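Local coordinates for protein fumarylacetoacetate hydrolase (Burkholderia xenovorans, PDB 5TI1) that probably hydrolyses fumarylacetoacetate to fumarate and acetoacetate, the last step of phenylalanine and tyrosine breakdown, and binds a magnesium ion, at residues F410-W422 / G431-L443. Sequence-based numbering, arbitrary orientation.
Sequences FIEDGDELTLAGW and GFGVCAGEILPAL
With chi1 near -61° in both isoleucines, I411 swings CG2 to the side opposite its own N while I439 keeps CG1 beside its N; the two branches meet at 3.6 Å, the side chains crossing at about a right angle. E416 and E438, a non-hydrogen-bonded pair, point to the same face, each chain extended with CG anti to N. There E438 OE2 lies 3.5 Å from E416 CB, and the carboxylates, planes 68° apart, bring OE2 to OE2 within 4.2 Å; a salt bridge from R331 to E416 OE1 probably eases the repulsion. Farther along this face T418 CG2 packs against V434 CB, and T418 OG1 against A436 CB. The reverse face carries L419 and C435, whose CB atoms touch at 3.9 Å. The backbones form an antiparallel ladder: L417 pairs with G437 and L419 with C435 through reciprocal N-H to O bonds, and F432 N reaches G421 O at 2.8 Å. One water donates to both L417 O and C435 O. Past the last bridge, the type II turn E412–D415 adds two more backbone bonds, G414 N to I439 O and I439 N to D415 O. Beyond it, D413 OD2 comes to 3.5 Å from P441 CA and accepts from a water that A442 N also holds, while R202 pairs with D413 OD1. The hairpin 416-424/429-440 lies between strand 321-331, beside its first strand, and strand 200-207, parallel to its second; I411, L417, L419 and I439 pack on strand 223-233, which carries the magnesium ligands E226 and E228.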
# COMPACT_ATOMS: atom_id res chain seq x y z
N PHE B 410 -7.82 -10.54 -26.05
CA PHE B 410 -7.38 -9.62 -25.02
C PHE B 410 -7.17 -8.23 -25.64
O PHE B 410 -7.40 -8.03 -26.83
CB PHE B 410 -6.13 -10.16 -24.31
CG PHE B 410 -6.42 -11.37 -23.46
CD1 PHE B 410 -6.91 -11.23 -22.17
CD2 PHE B 410 -6.27 -12.64 -23.97
CE1 PHE B 410 -7.21 -12.34 -21.38
CE2 PHE B 410 -6.56 -13.76 -23.21
CZ PHE B 410 -7.04 -13.61 -21.91
N ILE B 411 -6.77 -7.27 -24.80
CA ILE B 411 -6.68 -5.88 -25.24
C ILE B 411 -5.48 -5.69 -26.16
O ILE B 411 -4.38 -6.22 -25.92
CB ILE B 411 -6.57 -4.94 -24.03
CG1 ILE B 411 -7.80 -5.04 -23.13
CG2 ILE B 411 -6.39 -3.50 -24.50
CD1 ILE B 411 -7.57 -4.40 -21.76
N GLU B 412 -5.66 -4.91 -27.21
CA GLU B 412 -4.60 -4.63 -28.17
C GLU B 412 -4.15 -3.18 -28.04
O GLU B 412 -4.84 -2.34 -27.44
CB GLU B 412 -5.07 -4.97 -29.59
CG GLU B 412 -4.72 -6.41 -29.93
CD GLU B 412 -5.71 -7.08 -30.83
OE1 GLU B 412 -5.75 -8.33 -30.84
OE2 GLU B 412 -6.45 -6.37 -31.54
N ASP B 413 -2.96 -2.90 -28.58
CA ASP B 413 -2.39 -1.57 -28.51
C ASP B 413 -3.30 -0.56 -29.20
O ASP B 413 -3.87 -0.84 -30.26
CB ASP B 413 -0.99 -1.55 -29.14
CG ASP B 413 0.04 -2.33 -28.33
OD1 ASP B 413 -0.24 -2.73 -27.17
OD2 ASP B 413 1.15 -2.54 -28.85
N GLY B 414 -3.44 0.62 -28.59
CA GLY B 414 -4.33 1.63 -29.11
C GLY B 414 -5.80 1.45 -28.78
O GLY B 414 -6.60 2.34 -29.10
N ASP B 415 -6.19 0.32 -28.18
CA ASP B 415 -7.56 0.17 -27.67
C ASP B 415 -7.80 1.09 -26.49
O ASP B 415 -6.97 1.19 -25.58
CB ASP B 415 -7.82 -1.27 -27.21
CG ASP B 415 -7.88 -2.28 -28.33
OD1 ASP B 415 -7.80 -1.90 -29.53
OD2 ASP B 415 -8.03 -3.48 -27.99
N GLU B 416 -8.96 1.75 -26.47
CA GLU B 416 -9.39 2.52 -25.31
C GLU B 416 -10.50 1.76 -24.60
O GLU B 416 -11.48 1.36 -25.22
CB GLU B 416 -9.87 3.92 -25.71
CG GLU B 416 -10.33 4.78 -24.52
CD GLU B 416 -10.72 6.21 -24.91
OE1 GLU B 416 -11.59 6.39 -25.80
OE2 GLU B 416 -10.16 7.15 -24.30
N LEU B 417 -10.32 1.55 -23.30
CA LEU B 417 -11.28 0.82 -22.48
C LEU B 417 -11.97 1.80 -21.55
O LEU B 417 -11.30 2.53 -20.81
CB LEU B 417 -10.59 -0.29 -21.68
CG LEU B 417 -10.34 -1.62 -22.41
CD1 LEU B 417 -11.66 -2.36 -22.63
CD2 LEU B 417 -9.57 -1.48 -23.73
N THR B 418 -13.31 1.84 -21.60
CA THR B 418 -14.08 2.81 -20.83
C THR B 418 -15.11 2.11 -19.96
O THR B 418 -16.05 1.49 -20.48
CB THR B 418 -14.76 3.83 -21.74
OG1 THR B 418 -13.79 4.43 -22.61
CG2 THR B 418 -15.42 4.91 -20.91
N LEU B 419 -14.97 2.26 -18.65
CA LEU B 419 -15.98 1.83 -17.68
C LEU B 419 -16.96 2.96 -17.43
O LEU B 419 -16.57 4.13 -17.32
CB LEU B 419 -15.34 1.42 -16.35
CG LEU B 419 -14.78 0.02 -16.11
CD1 LEU B 419 -13.72 -0.30 -17.09
CD2 LEU B 419 -14.24 -0.10 -14.68
N ALA B 420 -18.25 2.62 -17.32
CA ALA B 420 -19.28 3.59 -17.02
C ALA B 420 -20.29 2.95 -16.08
O ALA B 420 -20.46 1.73 -16.06
CB ALA B 420 -19.99 4.08 -18.29
N GLY B 421 -20.98 3.78 -15.31
CA GLY B 421 -21.90 3.26 -14.30
C GLY B 421 -22.90 4.29 -13.85
O GLY B 421 -22.61 5.48 -13.79
N TRP B 422 -24.09 3.80 -13.49
CA TRP B 422 -25.12 4.67 -12.94
C TRP B 422 -26.12 3.83 -12.16
O TRP B 422 -26.28 2.63 -12.41
CB TRP B 422 -25.83 5.47 -14.04
CG TRP B 422 -26.36 4.62 -15.12
CD1 TRP B 422 -27.59 4.00 -15.17
CD2 TRP B 422 -25.69 4.27 -16.34
NE1 TRP B 422 -27.71 3.28 -16.33
CE2 TRP B 422 -26.56 3.44 -17.07
CE3 TRP B 422 -24.44 4.58 -16.87
CZ2 TRP B 422 -26.21 2.92 -18.31
CZ3 TRP B 422 -24.09 4.06 -18.10
CH2 TRP B 422 -24.98 3.24 -18.81
N GLY B 431 -25.15 8.70 -11.26
CA GLY B 431 -24.15 8.05 -12.07
C GLY B 431 -22.72 8.38 -11.66
O GLY B 431 -22.47 9.25 -10.82
N PHE B 432 -21.78 7.69 -12.29
CA PHE B 432 -20.38 7.69 -11.86
C PHE B 432 -19.43 8.33 -12.86
O PHE B 432 -18.22 8.40 -12.60
CB PHE B 432 -19.94 6.25 -11.58
CG PHE B 432 -20.43 5.71 -10.27
CD1 PHE B 432 -21.73 5.26 -10.15
CD2 PHE B 432 -19.59 5.64 -9.17
CE1 PHE B 432 -22.19 4.75 -8.95
CE2 PHE B 432 -20.05 5.13 -7.96
CZ PHE B 432 -21.34 4.69 -7.85
N GLY B 433 -19.93 8.82 -14.00
CA GLY B 433 -18.97 9.29 -14.99
C GLY B 433 -18.26 8.11 -15.64
O GLY B 433 -18.82 7.02 -15.79
N VAL B 434 -17.01 8.33 -16.05
CA VAL B 434 -16.30 7.29 -16.78
C VAL B 434 -14.92 7.08 -16.17
O VAL B 434 -14.32 7.97 -15.57
CB VAL B 434 -16.17 7.59 -18.29
CG1 VAL B 434 -17.56 7.68 -18.94
CG2 VAL B 434 -15.34 8.84 -18.55
N CYS B 435 -14.44 5.86 -16.35
CA CYS B 435 -13.12 5.41 -15.93
C CYS B 435 -12.45 4.84 -17.18
O CYS B 435 -12.64 3.67 -17.51
CB CYS B 435 -13.27 4.37 -14.82
SG CYS B 435 -11.80 3.43 -14.49
N ALA B 436 -11.67 5.68 -17.89
CA ALA B 436 -11.11 5.33 -19.19
C ALA B 436 -9.58 5.29 -19.20
O ALA B 436 -8.90 6.03 -18.49
CB ALA B 436 -11.56 6.33 -20.27
N GLY B 437 -9.05 4.43 -20.06
CA GLY B 437 -7.62 4.42 -20.34
C GLY B 437 -7.38 3.84 -21.71
O GLY B 437 -8.12 2.97 -22.17
N GLU B 438 -6.32 4.31 -22.36
CA GLU B 438 -5.94 3.84 -23.68
C GLU B 438 -4.54 3.26 -23.62
O GLU B 438 -3.65 3.81 -22.96
CB GLU B 438 -6.05 4.99 -24.70
CG GLU B 438 -5.75 4.59 -26.14
CD GLU B 438 -6.21 5.63 -27.14
OE1 GLU B 438 -5.36 6.19 -27.86
OE2 GLU B 438 -7.42 5.91 -27.21
N ILE B 439 -4.34 2.11 -24.27
CA ILE B 439 -3.13 1.31 -24.07
C ILE B 439 -2.02 1.79 -24.99
O ILE B 439 -2.22 1.95 -26.20
CB ILE B 439 -3.43 -0.18 -24.30
CG1 ILE B 439 -4.48 -0.69 -23.30
CG2 ILE B 439 -2.13 -0.99 -24.22
CD1 ILE B 439 -4.18 -0.35 -21.87
N LEU B 440 -0.83 2.04 -24.41
CA LEU B 440 0.36 2.39 -25.17
C LEU B 440 1.19 1.14 -25.45
O LEU B 440 1.21 0.21 -24.63
CB LEU B 440 1.20 3.41 -24.41
CG LEU B 440 0.43 4.67 -24.03
CD1 LEU B 440 1.35 5.66 -23.32
CD2 LEU B 440 -0.19 5.30 -25.28
N PRO B 441 1.87 1.09 -26.60
CA PRO B 441 2.72 -0.06 -26.90
C PRO B 441 3.78 -0.26 -25.82
O PRO B 441 4.25 0.70 -25.20
CB PRO B 441 3.36 0.31 -28.25
CG PRO B 441 2.43 1.29 -28.84
CD PRO B 441 1.85 2.06 -27.70
N ALA B 442 4.16 -1.51 -25.61
CA ALA B 442 5.20 -1.81 -24.65
C ALA B 442 6.51 -1.18 -25.10
O ALA B 442 6.73 -0.93 -26.29
CB ALA B 442 5.37 -3.32 -24.48
N LEU B 443 7.38 -0.90 -24.13
CA LEU B 443 8.68 -0.32 -24.44
C LEU B 443 9.54 -1.33 -25.19
O LEU B 443 9.49 -2.54 -24.92
CB LEU B 443 9.38 0.11 -23.15
CG LEU B 443 8.70 1.29 -22.46
CD1 LEU B 443 9.41 1.64 -21.15
CD2 LEU B 443 8.64 2.49 -23.40
O HOH W 1 3.17 -3.45 -27.41
O HOH W 2 -10.59 1.97 -18.15